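Local coordinates for protein 6-aminohexanoate-dimer hydrolase (Bacillus anthracis, PDB 4GB7) that probably hydrolyses the amide bond of the 6-aminohexanoate dimer, a nylon oligomer, as a serine hydrolase of the beta-lactamase family, at residues Glu132-Met138 with Leu303-Arg308; Leu48-Arg54 with Ser393-Thr397. All coordinates share one frame; numbering follows the deposited sequence. Where two conformers were deposited one is given.

Contact 1. Residues Glu132-Met138 with Leu303-Arg308; sequences ESEPHGM and LNATAR
His-136 and Ala-305 form an antiparallel hydrogen-bonded pair that attaches the short, weakly bonded edge strand 136-137 to strand 303-305 in the small four-stranded sheet. The nearly straight bond from His-136 N to Ala-305 O measures 2.9 Å, although the donor stands well above the carbonyl plane; the return bond from Ala-305 N to His-136 O is longer, 3.2 Å. On the side of the Ala-305 methyl, the selenomethionine Met-138 runs alongside Leu-303; the bend at the end of its chain (chi3 -54°) sets CE 3.7 Å from Leu-303 CD2 while the selenium rests against Ala-305 CB. The His-136 imidazole turns away, its ND1 reaching Gly-137 O at 2.6 Å in the ring plane and its NE2 bonding to Asp-111. Thr-306 CG2 packs on Ser-133 O at 3.4 Å, while its OG1 caps Asp-309 N in helix 307-318, and two waters link Glu-132 O to the N atoms of Ala-307 and Arg-308. In one of two Glu-132 conformers, Arg-308 NH2 forms a salt bridge with the anti lone pair of Glu-132 OE2 at 2.7 Å; Glu-284 and Glu-124 also bind this arginine. Met-138 lies near Ser-140 and Lys-143, an apparent SxxK motif, consistent with the serine beta-lactamase-like fold.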
ATOM      1  N   GLU A 132     -10.638 -16.054  -0.801  1.00 20.89           N
ATOM      2  CA  GLU A 132      -9.572 -15.636  -1.713  0.60 19.61           C
ATOM      3  C   GLU A 132     -10.021 -14.671  -2.788  1.00 19.95           C
ATOM      4  O   GLU A 132      -9.192 -13.895  -3.345  1.00 19.80           O
ATOM      5  CB  GLU A 132      -8.937 -16.847  -2.392  0.60 18.65           C
ATOM      6  CG  GLU A 132      -9.905 -17.745  -3.157  0.60 22.02           C
ATOM      7  CD  GLU A 132      -9.317 -19.118  -3.422  0.60 24.75           C
ATOM      8  OE1 GLU A 132      -9.754 -20.094  -2.786  0.60 27.95           O
ATOM      9  OE2 GLU A 132      -8.399 -19.229  -4.261  0.60 25.98           O
ATOM     10  N   SER A 133     -11.306 -14.698  -3.103  1.00 17.20           N
ATOM     11  CA  SER A 133     -11.809 -13.873  -4.232  0.60 20.10           C
ATOM     12  C   SER A 133     -12.449 -12.549  -3.790  1.00 19.50           C
ATOM     13  O   SER A 133     -12.918 -11.779  -4.636  1.00 20.39           O
ATOM     14  CB  SER A 133     -12.792 -14.683  -5.095  0.60 21.21           C
ATOM     15  OG  SER A 133     -12.160 -15.795  -5.735  0.60 21.43           O
ATOM     16  N   GLU A 134     -12.454 -12.282  -2.487  1.00 17.93           N
ATOM     17  CA  GLU A 134     -13.048 -11.041  -1.939  1.00 17.80           C
ATOM     18  C   GLU A 134     -11.955 -10.044  -1.640  1.00 17.32           C
ATOM     19  O   GLU A 134     -10.946 -10.382  -1.072  1.00 18.81           O
ATOM     20  CB  GLU A 134     -13.863 -11.289  -0.690  1.00 21.69           C
ATOM     21  CG  GLU A 134     -15.152 -12.062  -0.940  1.00 24.92           C
ATOM     22  CD  GLU A 134     -16.214 -11.291  -1.734  1.00 32.07           C
ATOM     23  OE1 GLU A 134     -16.303 -10.048  -1.692  1.00 29.78           O
ATOM     24  OE2 GLU A 134     -16.979 -11.929  -2.457  1.00 37.32           O
ATOM     25  N   PRO A 135     -12.126  -8.797  -2.068  1.00 17.72           N
ATOM     26  CA  PRO A 135     -11.047  -7.863  -1.772  1.00 19.01           C
ATOM     27  C   PRO A 135     -10.744  -7.686  -0.272  1.00 16.96           C
ATOM     28  O   PRO A 135     -11.659  -7.640   0.565  1.00 17.86           O
ATOM     29  CB  PRO A 135     -11.551  -6.572  -2.424  1.00 19.01           C
ATOM     30  CG  PRO A 135     -12.422  -7.051  -3.554  1.00 18.95           C
ATOM     31  CD  PRO A 135     -13.130  -8.232  -2.991  1.00 19.64           C
ATOM     32  N   HIS A 136      -9.481  -7.464   0.050  1.00 16.56           N
ATOM     33  CA  HIS A 136      -8.990  -7.264   1.413  1.00 15.82           C
ATOM     34  C   HIS A 136      -8.495  -5.868   1.566  1.00 15.18           C
ATOM     35  O   HIS A 136      -7.993  -5.278   0.613  1.00 16.73           O
ATOM     36  CB  HIS A 136      -7.792  -8.205   1.585  1.00 15.72           C
ATOM     37  CG  HIS A 136      -7.370  -8.418   3.023  1.00 13.99           C
ATOM     38  ND1 HIS A 136      -6.684  -7.505   3.734  1.00 15.25           N
ATOM     39  CD2 HIS A 136      -7.565  -9.519   3.859  1.00 14.71           C
ATOM     40  CE1 HIS A 136      -6.442  -8.005   4.972  1.00 14.65           C
ATOM     41  NE2 HIS A 136      -7.007  -9.229   5.056  1.00 15.53           N
ATOM     42  N   GLY A 137      -8.615  -5.296   2.756  1.00 17.47           N
ATOM     43  CA  GLY A 137      -7.942  -4.019   3.053  1.00 16.47           C
ATOM     44  C   GLY A 137      -6.437  -4.134   2.896  1.00 14.96           C
ATOM     45  O   GLY A 137      -5.863  -5.151   3.145  1.00 16.90           O
HETATM   46  N   MSE A 138      -5.803  -3.090   2.397  1.00 17.14           N
HETATM   47  CA  MSE A 138      -4.361  -3.119   2.194  1.00 17.40           C
HETATM   48  C   MSE A 138      -3.611  -1.908   2.791  1.00 19.41           C
HETATM   49  O   MSE A 138      -2.405  -1.795   2.610  1.00 17.41           O
HETATM   50  CB  MSE A 138      -4.069  -3.192   0.686  1.00 17.20           C
HETATM   51  CG  MSE A 138      -4.723  -4.337   0.009  1.00 20.93           C
HETATM   52 SE   MSE A 138      -4.054  -4.663  -1.759  0.70 21.34          SE
HETATM   53  CE  MSE A 138      -4.250  -2.997  -2.591  1.00 21.55           C
ATOM     54  N   LEU A 303      -7.448   1.259  -0.809  1.00 17.65           N
ATOM     55  CA  LEU A 303      -7.603   0.268  -1.887  1.00 16.35           C
ATOM     56  C   LEU A 303      -7.739  -1.103  -1.285  1.00 16.26           C
ATOM     57  O   LEU A 303      -6.998  -1.444  -0.379  1.00 18.24           O
ATOM     58  CB  LEU A 303      -6.436   0.322  -2.866  1.00 18.02           C
ATOM     59  CG  LEU A 303      -6.560  -0.500  -4.150  1.00 15.74           C
ATOM     60  CD1 LEU A 303      -7.778  -0.115  -5.016  1.00 18.23           C
ATOM     61  CD2 LEU A 303      -5.263  -0.372  -4.933  1.00 17.26           C
ATOM     62  N   ASN A 304      -8.706  -1.842  -1.772  1.00 14.43           N
ATOM     63  CA  ASN A 304      -9.065  -3.211  -1.368  1.00 14.92           C
ATOM     64  C   ASN A 304      -8.979  -4.075  -2.632  1.00 16.61           C
ATOM     65  O   ASN A 304      -9.578  -3.736  -3.675  1.00 16.73           O
ATOM     66  CB  ASN A 304     -10.477  -3.271  -0.836  1.00 17.21           C
ATOM     67  CG  ASN A 304     -10.626  -2.650   0.550  1.00 15.10           C
ATOM     68  OD1 ASN A 304     -10.823  -3.381   1.549  1.00 18.39           O
ATOM     69  ND2 ASN A 304     -10.462  -1.337   0.645  1.00 17.49           N
ATOM     70  N   ALA A 305      -8.210  -5.166  -2.564  1.00 15.74           N
ATOM     71  CA  ALA A 305      -7.959  -6.016  -3.740  1.00 15.23           C
ATOM     72  C   ALA A 305      -7.758  -7.459  -3.305  1.00 16.39           C
ATOM     73  O   ALA A 305      -7.530  -7.727  -2.112  1.00 15.76           O
ATOM     74  CB  ALA A 305      -6.753  -5.532  -4.525  1.00 18.64           C
ATOM     75  N   THR A 306      -7.827  -8.386  -4.241  1.00 16.74           N
ATOM     76  CA  THR A 306      -7.500  -9.776  -3.888  1.00 15.69           C
ATOM     77  C   THR A 306      -5.976 -10.023  -3.951  1.00 15.39           C
ATOM     78  O   THR A 306      -5.207  -9.256  -4.561  1.00 15.16           O
ATOM     79  CB  THR A 306      -8.192 -10.812  -4.802  1.00 15.42           C
ATOM     80  OG1 THR A 306      -7.550 -10.804  -6.078  1.00 16.42           O
ATOM     81  CG2 THR A 306      -9.707 -10.597  -4.897  1.00 16.63           C
ATOM     82  N   ALA A 307      -5.525 -11.053  -3.255  1.00 14.80           N
ATOM     83  CA  ALA A 307      -4.103 -11.333  -3.111  1.00 14.91           C
ATOM     84  C   ALA A 307      -3.440 -11.715  -4.435  1.00 14.41           C
ATOM     85  O   ALA A 307      -2.325 -11.233  -4.734  1.00 16.94           O
ATOM     86  CB  ALA A 307      -3.840 -12.428  -2.063  1.00 16.30           C
ATOM     87  N   ARG A 308      -4.097 -12.590  -5.206  1.00 16.11           N
ATOM     88  CA  ARG A 308      -3.567 -12.945  -6.500  1.00 16.08           C
ATOM     89  C   ARG A 308      -3.530 -11.737  -7.427  1.00 15.32           C
ATOM     90  O   ARG A 308      -2.624 -11.634  -8.222  1.00 16.40           O
ATOM     91  CB  ARG A 308      -4.351 -14.074  -7.159  1.00 16.35           C
ATOM     92  CG  ARG A 308      -4.010 -15.406  -6.518  1.00 16.58           C
ATOM     93  CD  ARG A 308      -4.472 -16.614  -7.340  1.00 18.63           C
ATOM     94  NE  ARG A 308      -5.895 -16.599  -7.565  1.00 19.26           N
ATOM     95  CZ  ARG A 308      -6.830 -17.138  -6.778  1.00 20.27           C
ATOM     96  NH1 ARG A 308      -8.104 -17.030  -7.123  1.00 19.84           N
ATOM     97  NH2 ARG A 308      -6.523 -17.796  -5.661  1.00 19.67           N
TER
HETATM   98  O   HOH W   1      -7.339 -12.549  -1.700  1.00 18.65           O
HETATM   99  O   HOH W   2      -6.489 -14.292  -4.398  1.00 19.41           O
HETATM  100  O   HOH W   3     -12.002  -5.525   2.651  1.00 19.53           O
HETATM  101  O   HOH W   4      -7.270  -0.507   2.623  1.00 19.84           O

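Contact 2. Residues Leu48-Arg54 with Ser393-Thr397; sequences LDDPYLR and SSNAT
Two largely irregular segments meet here, the turn leading into helix 52-56 and the loop that follows strand 387-393, with CA atoms 5.4 Å apart at Asp-50 and Ala-396 and 5.1 Å at Arg-54 and Ser-394. A cis peptide before Pro-51 shapes the turn, and Leu-53 N closes it by bonding to Asp-49 O. The Ala-396 methyl pushes into this bend, 3.3 Å from Asp-50 N and close to Leu-48 O as well. Leu-53 comes from the helix side: with CG anti to the backbone N (chi1 180°), it lays CD2 against Ala-396 CA at 3.4 Å. The contact thus joins an N-terminal helix to the end of a strand in the five-stranded antiparallel sheet of the beta-lactamase-like fold. Arg-54, bent at chi2 and chi3, wraps past Ser-394 and brings NE to its OG at 3.0 Å; the hydroxyl sits at the guanidinium edge, 14° out of plane. Asp-111 ties both groups together, its OD1 in a salt bridge with Arg-54 NH2 and its OD2 bonded to Ser-394 OG. Two waters bridge the segments as well. One molecule donates to both Leu-48 O and Ala-396 O, while another donates to Asp-50 OD1 and Ser-394 O and accepts from Ala-396 N at 3.0 Å.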
ATOM      1  N   LEU A  48     -11.018  -1.059  13.929  1.00 22.33           N
ATOM      2  CA  LEU A  48      -9.572  -1.199  13.872  0.70 20.43           C
ATOM      3  C   LEU A  48      -8.985  -2.061  14.961  1.00 19.06           C
ATOM      4  O   LEU A  48      -7.750  -2.290  15.017  1.00 23.11           O
ATOM      5  CB  LEU A  48      -8.925   0.174  13.992  0.70 24.97           C
ATOM      6  CG  LEU A  48      -9.101   1.038  12.776  0.70 22.13           C
ATOM      7  CD1 LEU A  48      -8.493   2.398  13.105  0.70 28.79           C
ATOM      8  CD2 LEU A  48      -8.457   0.410  11.538  0.70 28.16           C
ATOM      9  N   ASP A  49      -9.836  -2.549  15.841  1.00 21.07           N
ATOM     10  CA  ASP A  49      -9.373  -3.269  17.019  1.00 20.17           C
ATOM     11  C   ASP A  49      -9.612  -4.751  16.798  1.00 20.81           C
ATOM     12  O   ASP A  49     -10.578  -5.121  16.132  1.00 22.17           O
ATOM     13  CB  ASP A  49     -10.162  -2.835  18.255  1.00 21.42           C
ATOM     14  CG  ASP A  49      -9.939  -1.414  18.645  1.00 23.86           C
ATOM     15  OD1 ASP A  49      -8.831  -0.869  18.429  1.00 23.98           O
ATOM     16  OD2 ASP A  49     -10.913  -0.852  19.197  1.00 28.20           O
ATOM     17  N   ASP A  50      -8.756  -5.577  17.395  1.00 20.84           N
ATOM     18  CA  ASP A  50      -9.012  -6.994  17.470  1.00 19.71           C
ATOM     19  C   ASP A  50     -10.227  -7.214  18.387  1.00 24.21           C
ATOM     20  O   ASP A  50     -10.294  -6.612  19.464  1.00 24.52           O
ATOM     21  CB  ASP A  50      -7.802  -7.750  18.061  1.00 20.63           C
ATOM     22  CG  ASP A  50      -7.949  -9.250  17.923  1.00 21.91           C
ATOM     23  OD1 ASP A  50      -7.941  -9.763  16.772  1.00 23.38           O
ATOM     24  OD2 ASP A  50      -8.047  -9.941  18.978  1.00 28.85           O
ATOM     25  N   PRO A  51     -11.155  -8.121  18.007  1.00 24.29           N
ATOM     26  CA  PRO A  51     -11.179  -9.028  16.846  1.00 21.15           C
ATOM     27  C   PRO A  51     -11.908  -8.431  15.634  1.00 21.50           C
ATOM     28  O   PRO A  51     -11.922  -9.044  14.559  1.00 21.67           O
ATOM     29  CB  PRO A  51     -12.002 -10.193  17.361  1.00 24.07           C
ATOM     30  CG  PRO A  51     -13.005  -9.552  18.258  1.00 27.14           C
ATOM     31  CD  PRO A  51     -12.255  -8.445  18.947  1.00 26.27           C
ATOM     32  N   TYR A  52     -12.507  -7.252  15.836  1.00 22.55           N
ATOM     33  CA  TYR A  52     -13.355  -6.598  14.823  1.00 23.65           C
ATOM     34  C   TYR A  52     -12.634  -6.422  13.508  1.00 19.57           C
ATOM     35  O   TYR A  52     -13.244  -6.632  12.433  1.00 19.96           O
ATOM     36  CB  TYR A  52     -13.937  -5.281  15.336  1.00 24.09           C
ATOM     37  CG  TYR A  52     -14.641  -5.513  16.669  1.00 23.23           C
ATOM     38  CD1 TYR A  52     -14.042  -5.164  17.869  1.00 27.37           C
ATOM     39  CD2 TYR A  52     -15.872  -6.151  16.715  1.00 23.82           C
ATOM     40  CE1 TYR A  52     -14.657  -5.453  19.078  1.00 27.82           C
ATOM     41  CE2 TYR A  52     -16.485  -6.428  17.913  1.00 28.22           C
ATOM     42  CZ  TYR A  52     -15.888  -6.056  19.083  1.00 29.48           C
ATOM     43  OH  TYR A  52     -16.509  -6.366  20.251  1.00 32.96           O
ATOM     44  N   LEU A  53     -11.354  -6.087  13.576  1.00 20.40           N
ATOM     45  CA  LEU A  53     -10.554  -5.841  12.381  1.00 18.80           C
ATOM     46  C   LEU A  53     -10.475  -7.077  11.450  1.00 17.24           C
ATOM     47  O   LEU A  53     -10.375  -6.975  10.258  1.00 18.96           O
ATOM     48  CB  LEU A  53      -9.147  -5.415  12.800  1.00 21.63           C
ATOM     49  CG  LEU A  53      -8.111  -5.100  11.721  1.00 18.63           C
ATOM     50  CD1 LEU A  53      -8.458  -3.934  10.836  1.00 18.30           C
ATOM     51  CD2 LEU A  53      -6.699  -4.910  12.323  1.00 20.47           C
ATOM     52  N   ARG A  54     -10.507  -8.288  12.000  1.00 18.47           N
ATOM     53  CA  ARG A  54     -10.466  -9.449  11.136  1.00 20.32           C
ATOM     54  C   ARG A  54     -11.657  -9.506  10.173  1.00 18.80           C
ATOM     55  O   ARG A  54     -11.552 -10.049   9.085  1.00 20.19           O
ATOM     56  CB  ARG A  54     -10.383 -10.728  11.986  1.00 19.50           C
ATOM     57  CG  ARG A  54      -9.250 -10.589  12.990  1.00 22.94           C
ATOM     58  CD  ARG A  54      -8.421 -11.763  13.154  1.00 28.11           C
ATOM     59  NE  ARG A  54      -7.818 -12.148  11.898  1.00 22.70           N
ATOM     60  CZ  ARG A  54      -7.177 -13.282  11.768  1.00 19.13           C
ATOM     61  NH1 ARG A  54      -7.169 -14.132  12.791  1.00 23.82           N
ATOM     62  NH2 ARG A  54      -6.708 -13.657  10.607  1.00 19.33           N
ATOM     63  N   SER A 393      -3.041  -9.255   6.081  1.00 15.20           N
ATOM     64  CA  SER A 393      -3.285  -9.640   7.466  1.00 15.82           C
ATOM     65  C   SER A 393      -4.369  -8.760   8.047  1.00 15.35           C
ATOM     66  O   SER A 393      -4.768  -7.735   7.487  1.00 16.94           O
ATOM     67  CB  SER A 393      -2.008  -9.587   8.334  1.00 13.40           C
ATOM     68  OG  SER A 393      -0.898 -10.228   7.736  1.00 16.04           O
ATOM     69  N   SER A 394      -4.833  -9.166   9.214  1.00 15.19           N
ATOM     70  CA  SER A 394      -5.675  -8.306  10.019  1.00 16.55           C
ATOM     71  C   SER A 394      -5.229  -8.376  11.480  1.00 18.57           C
ATOM     72  O   SER A 394      -5.976  -8.833  12.379  1.00 19.59           O
ATOM     73  CB  SER A 394      -7.129  -8.669   9.770  1.00 17.80           C
ATOM     74  OG  SER A 394      -7.361 -10.055   9.856  1.00 17.08           O
ATOM     75  N   ASN A 395      -3.996  -7.900  11.685  1.00 16.81           N
ATOM     76  CA  ASN A 395      -3.287  -7.981  12.959  1.00 17.61           C
ATOM     77  C   ASN A 395      -3.305  -6.625  13.608  1.00 18.01           C
ATOM     78  O   ASN A 395      -2.494  -5.760  13.253  1.00 18.42           O
ATOM     79  CB  ASN A 395      -1.878  -8.495  12.700  1.00 17.71           C
ATOM     80  CG  ASN A 395      -1.148  -8.943  13.928  1.00 19.31           C
ATOM     81  OD1 ASN A 395      -1.740  -9.256  14.951  1.00 20.98           O
ATOM     82  ND2 ASN A 395       0.194  -9.068  13.788  1.00 18.25           N
ATOM     83  N   ALA A 396      -4.280  -6.396  14.494  1.00 19.16           N
ATOM     84  CA  ALA A 396      -4.576  -5.052  14.981  1.00 18.34           C
ATOM     85  C   ALA A 396      -3.372  -4.374  15.669  1.00 17.39           C
ATOM     86  O   ALA A 396      -3.121  -3.182  15.493  1.00 18.99           O
ATOM     87  CB  ALA A 396      -5.803  -5.072  15.914  1.00 18.45           C
ATOM     88  N   THR A 397      -2.608  -5.152  16.416  1.00 17.96           N
ATOM     89  CA  THR A 397      -1.440  -4.657  17.129  1.00 18.19           C
ATOM     90  C   THR A 397      -0.260  -5.630  16.967  1.00 18.08           C
ATOM     91  O   THR A 397      -0.003  -6.470  17.831  1.00 21.64           O
ATOM     92  CB  THR A 397      -1.730  -4.373  18.600  1.00 18.83           C
ATOM     93  OG1 THR A 397      -2.158  -5.575  19.243  1.00 22.07           O
ATOM     94  CG2 THR A 397      -2.771  -3.300  18.758  1.00 21.72           C
TER
HETATM   95  O   HOH W   5      -5.356  -1.357  15.798  1.00 20.95           O
HETATM   96  O   HOH W   6      -6.655  -8.100  14.937  1.00 21.63           O

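Overall arrangement
Contact 2 encloses contact 1 along the chain: 48-54 comes first, then 132-138 and 303-308, and 393-397 last. Their centres lie about 16 Å apart, and they touch where His-136 CE1 packs 3.0 Å from Ser-393 O. Asp-111, on strand 110-117 of the five-stranded sheet, serves both, binding His-136 in contact 1 and Arg-54 and Ser-394 in contact 2. Strand 387-393 is also shared: its last residue, Ser-393, begins segment 393-397. Through His-136, which bonds to Asp-111 and stacks on Phe-392, the small four-stranded sheet of contact 1 meets the larger one, and contact 2 brings helix 52-56 to the end of the same strand.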